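PDB 2XQ0: leukotriene A-4 hydrolase, which cleaves amino-terminal residues from peptides, preferring di- and tripeptides, as a zinc-dependent M1-family aminopeptidase, and has a low epoxide hydrolase activity in vitro. Local coordinates for residues 326-332 with 391-397; 366-372 with 454-459; 508-512 with 556-562; 592-597 with 625-630. All coordinates share one frame; numbering follows the deposited sequence.

Interaction 1 of 4, residues 326-332 with 391-397; sequences WTVYLER and EKGFNLL
In the catalytic domain of this M1 peptidase, the helix carrying the zinc ligand E324 continues into 326-332 and crosses 391-397, the part of helix 388-403 just after the proton donor Y390, at -62°, with the axes 7.9 Å apart. At the buried crossing R332 meets E391 end-on with two nitrogens, one to each oxygen's syn lone pair. The bond from R332 NH1 to E391 OE1 is 3.0 Å, nearly straight and in the guanidinium plane; that from R332 NH2 to E391 OE2 is 2.8 Å but tilted from that plane. R332 reaches across extended, whereas E391 bends at chi2 (-65°) to meet it. The same guanidinium stands edge-on over one face of the F394 ring, planes 86° apart, with R332 NH1 3.4 Å from F394 CD2, a cation-pi contact. F394 CD1, at the ring edge, lies 3.7 Å from Y329 CA. L397 CD1 sits over one face of the W326 indole, 3.6 Å from W326 CD2, in a CH-pi contact. V328 CG1 packs on F394 CB at 3.8 Å, and its side chain lies about 4 Å from those of the zinc ligand H301 and of Y390, so the crossing backs onto the active site. Helix 341-360 covers the R332-F394 end, where S347 bonds R332 NE; helix 407-420 packs on W326, and Y417 stacks on its ring.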
# COMPACT_ATOMS: atom_id res chain seq x y z
N TRP A 326 12.19 -3.09 0.53
CA TRP A 326 12.77 -3.10 -0.81
C TRP A 326 12.04 -2.13 -1.76
O TRP A 326 12.69 -1.33 -2.46
CB TRP A 326 12.74 -4.53 -1.38
CG TRP A 326 13.99 -5.28 -1.08
CD1 TRP A 326 14.15 -6.34 -0.24
CD2 TRP A 326 15.28 -5.02 -1.64
NE1 TRP A 326 15.46 -6.76 -0.24
CE2 TRP A 326 16.17 -5.97 -1.09
CE3 TRP A 326 15.77 -4.08 -2.55
CZ2 TRP A 326 17.52 -5.99 -1.42
CZ3 TRP A 326 17.12 -4.11 -2.87
CH2 TRP A 326 17.97 -5.05 -2.32
N THR A 327 10.71 -2.20 -1.79
CA THR A 327 9.92 -1.33 -2.68
C THR A 327 10.24 0.15 -2.47
O THR A 327 10.45 0.87 -3.43
CB THR A 327 8.41 -1.59 -2.55
OG1 THR A 327 8.15 -2.96 -2.88
CG2 THR A 327 7.59 -0.65 -3.48
N VAL A 328 10.27 0.59 -1.21
CA VAL A 328 10.53 1.99 -0.91
C VAL A 328 11.96 2.31 -1.38
O VAL A 328 12.21 3.39 -1.93
CB VAL A 328 10.33 2.31 0.61
CG1 VAL A 328 10.77 3.76 0.93
CG2 VAL A 328 8.85 2.13 1.04
N TYR A 329 12.88 1.38 -1.15
CA TYR A 329 14.27 1.54 -1.61
C TYR A 329 14.31 1.68 -3.13
O TYR A 329 14.85 2.66 -3.68
CB TYR A 329 15.18 0.38 -1.12
CG TYR A 329 16.58 0.52 -1.69
CD1 TYR A 329 17.51 1.39 -1.13
CD2 TYR A 329 16.94 -0.17 -2.84
CE1 TYR A 329 18.77 1.54 -1.68
CE2 TYR A 329 18.17 -0.01 -3.40
CZ TYR A 329 19.08 0.85 -2.82
OH TYR A 329 20.31 1.01 -3.39
N LEU A 330 13.71 0.72 -3.82
CA LEU A 330 13.68 0.77 -5.28
C LEU A 330 12.97 2.01 -5.86
O LEU A 330 13.47 2.63 -6.78
CB LEU A 330 13.07 -0.51 -5.85
CG LEU A 330 13.93 -1.76 -5.60
CD1 LEU A 330 13.17 -3.04 -5.98
CD2 LEU A 330 15.28 -1.66 -6.33
N GLU A 331 11.82 2.36 -5.30
CA GLU A 331 11.06 3.56 -5.67
C GLU A 331 11.96 4.79 -5.62
O GLU A 331 12.01 5.58 -6.57
CB GLU A 331 9.92 3.74 -4.66
CG GLU A 331 9.14 5.06 -4.73
CD GLU A 331 8.21 5.25 -3.52
OE1 GLU A 331 8.15 4.35 -2.63
OE2 GLU A 331 7.54 6.31 -3.46
N ARG A 332 12.69 4.94 -4.52
CA ARG A 332 13.59 6.07 -4.35
C ARG A 332 14.80 6.02 -5.28
O ARG A 332 15.29 7.06 -5.69
CB ARG A 332 13.95 6.29 -2.88
CG ARG A 332 12.73 6.74 -2.08
CD ARG A 332 13.01 6.95 -0.63
NE ARG A 332 11.78 7.35 0.04
CZ ARG A 332 11.48 7.10 1.31
NH1 ARG A 332 12.34 6.43 2.08
NH2 ARG A 332 10.32 7.49 1.79
N GLU A 391 10.00 2.17 6.14
CA GLU A 391 11.08 3.13 6.34
C GLU A 391 12.26 2.58 7.12
O GLU A 391 13.40 2.94 6.83
CB GLU A 391 10.56 4.40 7.03
CG GLU A 391 9.54 5.19 6.20
CD GLU A 391 10.13 5.78 4.91
OE1 GLU A 391 11.36 5.96 4.83
OE2 GLU A 391 9.35 6.05 3.98
N LYS A 392 12.03 1.76 8.13
CA LYS A 392 13.16 1.10 8.75
C LYS A 392 13.73 0.12 7.73
O LYS A 392 14.94 -0.07 7.63
CB LYS A 392 12.76 0.39 10.07
CG LYS A 392 13.96 -0.09 10.89
CD LYS A 392 13.59 -0.84 12.18
CE LYS A 392 13.38 0.08 13.37
NZ LYS A 392 13.45 -0.65 14.71
N GLY A 393 12.84 -0.50 6.95
CA GLY A 393 13.26 -1.39 5.88
C GLY A 393 14.13 -0.68 4.87
O GLY A 393 15.25 -1.10 4.59
N PHE A 394 13.61 0.41 4.32
CA PHE A 394 14.40 1.28 3.44
C PHE A 394 15.73 1.69 4.05
O PHE A 394 16.77 1.65 3.40
CB PHE A 394 13.61 2.54 3.09
CG PHE A 394 14.49 3.65 2.62
CD1 PHE A 394 14.97 3.66 1.33
CD2 PHE A 394 14.88 4.65 3.49
CE1 PHE A 394 15.81 4.67 0.90
CE2 PHE A 394 15.72 5.66 3.06
CZ PHE A 394 16.19 5.67 1.76
N ASN A 395 15.71 2.13 5.31
CA ASN A 395 16.96 2.58 5.93
C ASN A 395 18.02 1.51 6.13
O ASN A 395 19.22 1.80 6.06
CB ASN A 395 16.68 3.34 7.23
CG ASN A 395 16.36 4.80 6.96
OD1 ASN A 395 17.23 5.57 6.57
ND2 ASN A 395 15.09 5.17 7.12
N LEU A 396 17.59 0.28 6.37
CA LEU A 396 18.58 -0.80 6.43
C LEU A 396 19.22 -0.99 5.06
O LEU A 396 20.44 -1.14 4.94
CB LEU A 396 17.93 -2.10 6.93
CG LEU A 396 18.79 -3.35 6.79
CD1 LEU A 396 20.13 -3.12 7.45
CD2 LEU A 396 18.07 -4.56 7.38
N LEU A 397 18.41 -0.95 4.01
CA LEU A 397 18.96 -1.13 2.65
C LEU A 397 19.85 0.03 2.19
O LEU A 397 20.85 -0.17 1.49
CB LEU A 397 17.83 -1.35 1.64
CG LEU A 397 17.03 -2.63 1.92
CD1 LEU A 397 15.81 -2.70 1.04
CD2 LEU A 397 17.93 -3.84 1.73

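Interaction 2 of 4, residues 366-372 with 454-459; sequences ERFSTLV and WLYKPG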
# COMPACT_ATOMS: atom_id res chain seq x y z
N GLU A 366 7.42 -1.37 21.68
CA GLU A 366 8.44 -2.37 21.99
C GLU A 366 8.26 -3.60 21.10
O GLU A 366 9.23 -4.25 20.71
CB GLU A 366 8.38 -2.78 23.45
CG GLU A 366 9.37 -3.86 23.84
CD GLU A 366 10.65 -3.31 24.46
OE1 GLU A 366 10.95 -2.11 24.24
OE2 GLU A 366 11.36 -4.07 25.16
N ARG A 367 7.00 -3.90 20.81
CA ARG A 367 6.66 -5.04 19.97
C ARG A 367 6.60 -4.64 18.50
O ARG A 367 7.24 -5.25 17.65
CB ARG A 367 5.31 -5.64 20.38
CG ARG A 367 4.84 -6.67 19.40
CD ARG A 367 3.63 -7.47 19.85
NE ARG A 367 3.46 -8.60 18.94
CZ ARG A 367 2.40 -9.38 18.89
NH1 ARG A 367 2.37 -10.38 18.01
NH2 ARG A 367 1.37 -9.18 19.70
N PHE A 368 5.80 -3.63 18.19
CA PHE A 368 5.45 -3.40 16.79
C PHE A 368 6.44 -2.52 16.01
O PHE A 368 6.23 -2.29 14.83
CB PHE A 368 4.03 -2.85 16.66
CG PHE A 368 2.96 -3.85 17.04
CD1 PHE A 368 2.15 -3.63 18.15
CD2 PHE A 368 2.77 -5.00 16.30
CE1 PHE A 368 1.17 -4.54 18.50
CE2 PHE A 368 1.79 -5.92 16.65
CZ PHE A 368 0.99 -5.69 17.74
N SER A 369 7.51 -2.06 16.65
CA SER A 369 8.48 -1.24 15.92
C SER A 369 9.75 -1.99 15.54
O SER A 369 10.69 -1.40 15.03
CB SER A 369 8.82 0.03 16.70
OG SER A 369 9.68 -0.24 17.79
N THR A 370 9.78 -3.29 15.80
CA THR A 370 10.90 -4.11 15.36
C THR A 370 10.73 -4.38 13.88
O THR A 370 9.60 -4.54 13.41
CB THR A 370 11.00 -5.44 16.13
OG1 THR A 370 9.80 -6.21 15.92
CG2 THR A 370 11.15 -5.16 17.64
N LEU A 371 11.83 -4.41 13.13
CA LEU A 371 11.75 -4.61 11.69
C LEU A 371 11.14 -5.96 11.33
O LEU A 371 10.25 -6.02 10.50
CB LEU A 371 13.11 -4.44 11.04
CG LEU A 371 13.11 -4.48 9.51
CD1 LEU A 371 12.16 -3.44 8.96
CD2 LEU A 371 14.52 -4.24 8.98
N VAL A 372 11.63 -7.04 11.94
CA VAL A 372 11.07 -8.37 11.76
C VAL A 372 10.02 -8.54 12.83
O VAL A 372 10.26 -8.21 14.00
CB VAL A 372 12.15 -9.46 11.96
CG1 VAL A 372 11.53 -10.85 12.04
CG2 VAL A 372 13.20 -9.39 10.83
N TRP A 454 19.18 -3.66 13.99
CA TRP A 454 18.39 -3.40 12.80
C TRP A 454 17.18 -4.33 12.70
O TRP A 454 16.07 -3.87 12.47
CB TRP A 454 19.25 -3.53 11.54
CG TRP A 454 20.09 -2.33 11.25
CD1 TRP A 454 21.44 -2.20 11.46
CD2 TRP A 454 19.65 -1.08 10.70
NE1 TRP A 454 21.86 -0.95 11.07
CE2 TRP A 454 20.78 -0.24 10.60
CE3 TRP A 454 18.41 -0.59 10.28
CZ2 TRP A 454 20.71 1.05 10.10
CZ3 TRP A 454 18.34 0.69 9.78
CH2 TRP A 454 19.48 1.50 9.70
N LEU A 455 17.40 -5.63 12.86
CA LEU A 455 16.32 -6.58 12.64
C LEU A 455 15.35 -6.78 13.81
O LEU A 455 14.14 -6.95 13.60
CB LEU A 455 16.89 -7.92 12.16
CG LEU A 455 17.65 -7.89 10.83
CD1 LEU A 455 18.08 -9.29 10.46
CD2 LEU A 455 16.81 -7.28 9.72
N TYR A 456 15.85 -6.77 15.04
CA TYR A 456 15.03 -7.19 16.18
C TYR A 456 14.84 -6.16 17.29
O TYR A 456 14.15 -6.43 18.26
CB TYR A 456 15.54 -8.52 16.76
CG TYR A 456 15.38 -9.66 15.79
CD1 TYR A 456 14.17 -10.31 15.67
CD2 TYR A 456 16.43 -10.07 14.98
CE1 TYR A 456 14.00 -11.35 14.76
CE2 TYR A 456 16.28 -11.11 14.08
CZ TYR A 456 15.06 -11.74 13.98
OH TYR A 456 14.90 -12.77 13.08
N LYS A 457 15.44 -4.99 17.17
CA LYS A 457 15.33 -4.02 18.25
C LYS A 457 14.28 -2.98 17.88
O LYS A 457 14.15 -2.63 16.71
CB LYS A 457 16.69 -3.35 18.49
CG LYS A 457 16.90 -2.74 19.87
CD LYS A 457 18.20 -3.23 20.49
CE LYS A 457 19.15 -2.08 20.83
NZ LYS A 457 18.69 -1.26 21.99
N PRO A 458 13.52 -2.50 18.87
CA PRO A 458 12.50 -1.45 18.70
C PRO A 458 13.05 -0.03 18.57
O PRO A 458 14.20 0.22 18.91
CB PRO A 458 11.68 -1.56 19.99
CG PRO A 458 12.63 -2.17 21.00
CD PRO A 458 13.44 -3.14 20.20
N GLY A 459 12.22 0.90 18.07
CA GLY A 459 12.61 2.30 18.01
C GLY A 459 13.22 2.74 16.69
O GLY A 459 13.28 1.96 15.74
O HOH W 1 14.16 -3.61 14.36
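S369 holds OG between its backbone N and carbonyl carbon (chi1 75°), and from there S369 OG accepts from G459 N at 2.8 Å; the same hydroxyl also bonds the carbonyl of P365. V372, with CG1 opposite its backbone N (chi1 169°), sets that methyl 3.7 Å from Y456 CE1, while CG2 lies beside L455 CB. Each segment runs from the last turn of a short helix (365-368, 451-456) into loop. The link between the backbones is a nearly straight bond of 3.0 Å from V372 N to L455 O, lying in the carbonyl plane. A water also bridges the backbones: it accepts from L371 N at 2.8 Å and donates to the carbonyl oxygens of W454 and K457, so three backbone groups from both segments share it. Apolar packing brings L371 CD2 to L455 CD2 at 3.9 Å. The T370 CG2 methyl rests on the Y456 carbonyl, 3.3 Å from Y456 O. G459 has a positive phi of 94°, and a CB there would collide with the carbonyl oxygen of P458. The contact is structural packing that joins the loop after helix 365-368 to the end of helix 451-456, with L371 about 13 Å from the zinc ion. Helix 388-403 lies against L371, W454 and L455 through L396, and helix 428-438 packs on V372, L455 and Y456.

Interaction 3 of 4, residues 508-512 with 556-562; sequences SNQLV and NAEVVFK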
# COMPACT_ATOMS: atom_id res chain seq x y z
N SER A 508 4.90 20.33 -4.90
CA SER A 508 3.82 19.97 -3.99
C SER A 508 4.36 19.30 -2.72
O SER A 508 3.84 19.50 -1.63
CB SER A 508 2.79 19.08 -4.68
OG SER A 508 3.32 17.79 -4.92
N ASN A 509 5.40 18.48 -2.88
CA ASN A 509 6.05 17.86 -1.75
C ASN A 509 6.62 18.91 -0.80
O ASN A 509 6.58 18.77 0.42
CB ASN A 509 7.17 16.93 -2.22
CG ASN A 509 6.64 15.69 -2.93
OD1 ASN A 509 5.75 15.00 -2.42
ND2 ASN A 509 7.18 15.41 -4.10
N GLN A 510 7.17 19.97 -1.38
CA GLN A 510 7.75 21.03 -0.58
C GLN A 510 6.66 21.82 0.12
O GLN A 510 6.80 22.17 1.30
CB GLN A 510 8.65 21.93 -1.44
CG GLN A 510 9.95 21.25 -1.84
CD GLN A 510 10.75 22.07 -2.82
OE1 GLN A 510 10.22 22.54 -3.81
NE2 GLN A 510 12.03 22.25 -2.53
N LEU A 511 5.56 22.08 -0.59
CA LEU A 511 4.38 22.71 0.03
C LEU A 511 3.85 21.86 1.18
O LEU A 511 3.54 22.38 2.26
CB LEU A 511 3.27 22.95 -1.00
CG LEU A 511 3.53 24.06 -2.03
CD1 LEU A 511 2.47 24.05 -3.12
CD2 LEU A 511 3.58 25.42 -1.34
N VAL A 512 3.72 20.56 0.95
CA VAL A 512 3.29 19.65 1.99
C VAL A 512 4.21 19.71 3.21
O VAL A 512 3.74 19.86 4.35
CB VAL A 512 3.14 18.22 1.45
CG1 VAL A 512 2.97 17.23 2.58
CG2 VAL A 512 1.95 18.15 0.48
N ASN A 556 -4.22 19.64 -5.78
CA ASN A 556 -3.50 18.49 -5.22
C ASN A 556 -4.05 18.15 -3.85
O ASN A 556 -3.91 18.91 -2.91
CB ASN A 556 -2.00 18.80 -5.12
CG ASN A 556 -1.17 17.58 -4.71
OD1 ASN A 556 -1.57 16.78 -3.86
ND2 ASN A 556 0.00 17.44 -5.30
N ALA A 557 -4.69 16.99 -3.73
CA ALA A 557 -5.33 16.57 -2.49
C ALA A 557 -4.36 16.54 -1.32
O ALA A 557 -4.77 16.67 -0.16
CB ALA A 557 -5.99 15.21 -2.66
N GLU A 558 -3.09 16.32 -1.61
CA GLU A 558 -2.06 16.28 -0.57
C GLU A 558 -1.83 17.65 0.05
O GLU A 558 -1.67 17.77 1.26
CB GLU A 558 -0.73 15.78 -1.14
CG GLU A 558 -0.71 14.33 -1.54
CD GLU A 558 -0.36 13.43 -0.38
OE1 GLU A 558 -0.11 13.96 0.72
OE2 GLU A 558 -0.31 12.20 -0.58
N VAL A 559 -1.77 18.67 -0.81
CA VAL A 559 -1.59 20.04 -0.34
C VAL A 559 -2.88 20.57 0.25
O VAL A 559 -2.89 21.22 1.29
CB VAL A 559 -1.18 20.98 -1.48
CG1 VAL A 559 -1.25 22.43 -0.99
CG2 VAL A 559 0.23 20.63 -2.01
N VAL A 560 -3.99 20.30 -0.43
CA VAL A 560 -5.30 20.71 0.06
C VAL A 560 -5.52 20.19 1.48
O VAL A 560 -6.02 20.92 2.33
CB VAL A 560 -6.42 20.23 -0.87
CG1 VAL A 560 -7.77 20.31 -0.17
CG2 VAL A 560 -6.42 21.06 -2.16
N PHE A 561 -5.12 18.95 1.74
CA PHE A 561 -5.30 18.37 3.06
C PHE A 561 -4.51 19.13 4.10
O PHE A 561 -5.03 19.46 5.16
CB PHE A 561 -4.87 16.90 3.11
CG PHE A 561 -4.83 16.35 4.51
CD1 PHE A 561 -5.97 15.81 5.08
CD2 PHE A 561 -3.67 16.40 5.26
CE1 PHE A 561 -5.95 15.31 6.38
CE2 PHE A 561 -3.64 15.91 6.55
CZ PHE A 561 -4.78 15.36 7.12
N LYS A 562 -3.24 19.40 3.79
CA LYS A 562 -2.37 20.17 4.67
C LYS A 562 -2.94 21.57 4.92
O LYS A 562 -2.93 22.05 6.05
CB LYS A 562 -0.97 20.28 4.08
CG LYS A 562 -0.24 18.96 4.03
CD LYS A 562 -0.02 18.44 5.43
CE LYS A 562 0.69 17.10 5.40
NZ LYS A 562 0.82 16.52 6.74
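V512 overlaps two turns of the facing helix: its CG2 lies against the E558 backbone and V559, and CG1 meets the aliphatic part of K562. The contact joins helices 508-519 and 557-569 of the all-helical C-terminal domain, which run nearly parallel here, 17° between segment axes 9.1 Å apart. V512 CG2 is 3.7 Å from E558 O and 3.9 Å from V559 CG2. V559 CG2 also reaches L511 CB at 4.0 Å, so one methyl touches S508, L511 and V512. At the amino end N556 is the N-cap of its helix: its OD1 accepts from E558 N at 2.8 Å, in the carbonyl plane, while N556 ND2 bonds N295 of the catalytic domain and lies 3.3 Å from S508 CB. A leucine in place of N556 would probably leave the amide of E558 without its cap and N295 without this amide donor, so that the first turn could fray. The E558 carboxylate forms its salt bridge with K590, and the E558 side chain is about 8 Å from the bound bestatin. On the V512 flank the valine and lysine side chains cross at about a right angle, and K562 bends at chi2 (-63°), which puts its CE 3.6 Å from V512 CG1.

Interaction 4 of 4, residues 592-597 with 625-630; sequences VRPGYR and LVKQDL
D629 faces two arginines of the neighbouring helix, R593 and R597, in a salt-bridge network that ties helix 620-629 to helix 589-600 near the carboxyl end of the all-helical C-terminal domain. The segment axes lie 9.7 Å apart and close to parallel. D629 OD2 is shared by both arginines: R593 NE donates to it at 3.4 Å, a weak but straight bond (168°), and R597 NE lies 3.5 Å from it in a salt bridge. OD2 is at the edge of either guanidinium, yet the R593 plane is turned 34° from the carboxylate and that of R597 81°. R593 folds at chi3, and this turns one guanidinium face onto L625, whose CB lies over its centre while L625 CD1 meets R593 NH1 at 3.6 Å. A methionine replacing R593 would probably leave the D629 carboxylate with R597 as its remaining partner in this network and take the flat cover off L625. Two arginines beside one carboxylate are likely to hold D629 in its charged form. The hydroxyl of Y596 is satisfied outside the pair, by that of Y618. The Y596 ring instead serves the apolar side, one face taking V626 CG1 in a CH-pi contact. L630 CD1 lies near Y596 CD1, and F611 of helix 604-614 packs on both V626 and L630. Deeper in, V592 CG1 and V626 CG2 meet at 3.6 Å.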
# COMPACT_ATOMS: atom_id res chain seq x y z
N VAL A 592 -8.83 10.86 5.12
CA VAL A 592 -10.08 10.68 5.85
C VAL A 592 -9.91 10.52 7.37
O VAL A 592 -10.53 11.24 8.14
CB VAL A 592 -10.88 9.49 5.28
CG1 VAL A 592 -12.07 9.13 6.17
CG2 VAL A 592 -11.34 9.80 3.86
N ARG A 593 -9.06 9.58 7.79
CA ARG A 593 -8.84 9.33 9.21
C ARG A 593 -8.33 10.57 9.94
O ARG A 593 -8.91 11.01 10.93
CB ARG A 593 -7.86 8.17 9.43
CG ARG A 593 -8.40 6.81 9.10
CD ARG A 593 -7.41 5.74 9.51
NE ARG A 593 -7.36 5.59 10.96
CZ ARG A 593 -6.74 4.58 11.59
NH1 ARG A 593 -6.13 3.64 10.88
NH2 ARG A 593 -6.75 4.52 12.92
N PRO A 594 -7.21 11.13 9.46
CA PRO A 594 -6.68 12.33 10.12
C PRO A 594 -7.66 13.49 10.00
O PRO A 594 -7.74 14.30 10.92
CB PRO A 594 -5.41 12.65 9.30
CG PRO A 594 -5.06 11.37 8.60
CD PRO A 594 -6.37 10.69 8.33
N GLY A 595 -8.37 13.57 8.88
CA GLY A 595 -9.30 14.66 8.65
C GLY A 595 -10.40 14.70 9.70
O GLY A 595 -10.74 15.76 10.25
N TYR A 596 -10.94 13.52 9.99
CA TYR A 596 -11.95 13.38 11.03
C TYR A 596 -11.38 13.66 12.42
O TYR A 596 -12.08 14.20 13.28
CB TYR A 596 -12.64 12.01 10.94
CG TYR A 596 -13.79 12.01 9.98
CD1 TYR A 596 -15.01 12.58 10.32
CD2 TYR A 596 -13.67 11.46 8.71
CE1 TYR A 596 -16.08 12.60 9.44
CE2 TYR A 596 -14.72 11.47 7.82
CZ TYR A 596 -15.92 12.04 8.18
OH TYR A 596 -16.97 12.04 7.28
N ARG A 597 -10.12 13.30 12.65
CA ARG A 597 -9.49 13.61 13.93
C ARG A 597 -9.34 15.11 14.08
O ARG A 597 -9.61 15.66 15.14
CB ARG A 597 -8.14 12.91 14.07
CG ARG A 597 -8.22 11.40 14.27
CD ARG A 597 -6.94 10.90 14.89
NE ARG A 597 -6.84 9.44 14.89
CZ ARG A 597 -5.82 8.76 15.38
NH1 ARG A 597 -4.80 9.40 15.93
NH2 ARG A 597 -5.81 7.44 15.34
N LEU A 625 -12.41 2.22 10.90
CA LEU A 625 -11.41 2.93 11.67
C LEU A 625 -11.84 4.34 12.04
O LEU A 625 -11.50 4.83 13.12
CB LEU A 625 -10.08 2.91 10.92
CG LEU A 625 -9.59 1.46 10.96
CD1 LEU A 625 -8.53 1.16 9.91
CD2 LEU A 625 -9.09 1.15 12.37
N VAL A 626 -12.62 4.98 11.18
CA VAL A 626 -13.11 6.32 11.49
C VAL A 626 -14.18 6.26 12.57
O VAL A 626 -14.26 7.15 13.42
CB VAL A 626 -13.66 7.04 10.23
CG1 VAL A 626 -14.10 8.46 10.59
CG2 VAL A 626 -12.60 7.08 9.14
N LYS A 627 -14.99 5.20 12.53
CA LYS A 627 -15.99 4.95 13.56
C LYS A 627 -15.38 5.02 14.96
O LYS A 627 -15.90 5.72 15.83
CB LYS A 627 -16.66 3.58 13.33
CG LYS A 627 -17.36 3.02 14.56
CD LYS A 627 -17.94 1.62 14.32
CE LYS A 627 -19.30 1.67 13.65
NZ LYS A 627 -19.99 0.34 13.65
N GLN A 628 -14.27 4.32 15.18
CA GLN A 628 -13.66 4.26 16.50
C GLN A 628 -12.76 5.46 16.79
O GLN A 628 -12.54 5.79 17.95
CB GLN A 628 -12.87 2.96 16.67
CG GLN A 628 -11.53 2.97 15.98
CD GLN A 628 -11.02 1.57 15.75
OE1 GLN A 628 -11.78 0.60 15.82
NE2 GLN A 628 -9.72 1.44 15.49
N ASP A 629 -12.24 6.09 15.75
CA ASP A 629 -11.53 7.34 15.92
C ASP A 629 -12.47 8.36 16.55
O ASP A 629 -12.06 9.13 17.41
CB ASP A 629 -11.02 7.88 14.57
CG ASP A 629 -9.71 7.24 14.14
OD1 ASP A 629 -9.18 6.40 14.90
OD2 ASP A 629 -9.21 7.59 13.05
N LEU A 630 -13.73 8.34 16.13
CA LEU A 630 -14.74 9.26 16.65
C LEU A 630 -15.45 8.69 17.88
O LEU A 630 -16.61 9.00 18.13
CB LEU A 630 -15.76 9.62 15.57
CG LEU A 630 -15.33 10.59 14.46
CD1 LEU A 630 -16.32 10.55 13.31
CD2 LEU A 630 -15.19 12.01 15.00

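In the fold
Interactions 1 and 2 share the catalytic domain and touch: K392, on the helix of interaction 1, bonds the carbonyls of S369 and G459 in interaction 2. Interaction 1 is wholly buried, with its salt bridge enclosed between helices beside the zinc site; interaction 2 is partly buried and uses one backbone bond, one serine hydroxyl and a water between loops that follow helices. Interactions 3 and 4 belong to the C-terminal helical domain and meet where F561 packs on P594. Both pair nearly parallel helices, but interaction 3 is mainly apolar with an N-cap, whereas interaction 4 spreads its ion pairs along a more exposed flank, with longer distances than the tight pair of interaction 1.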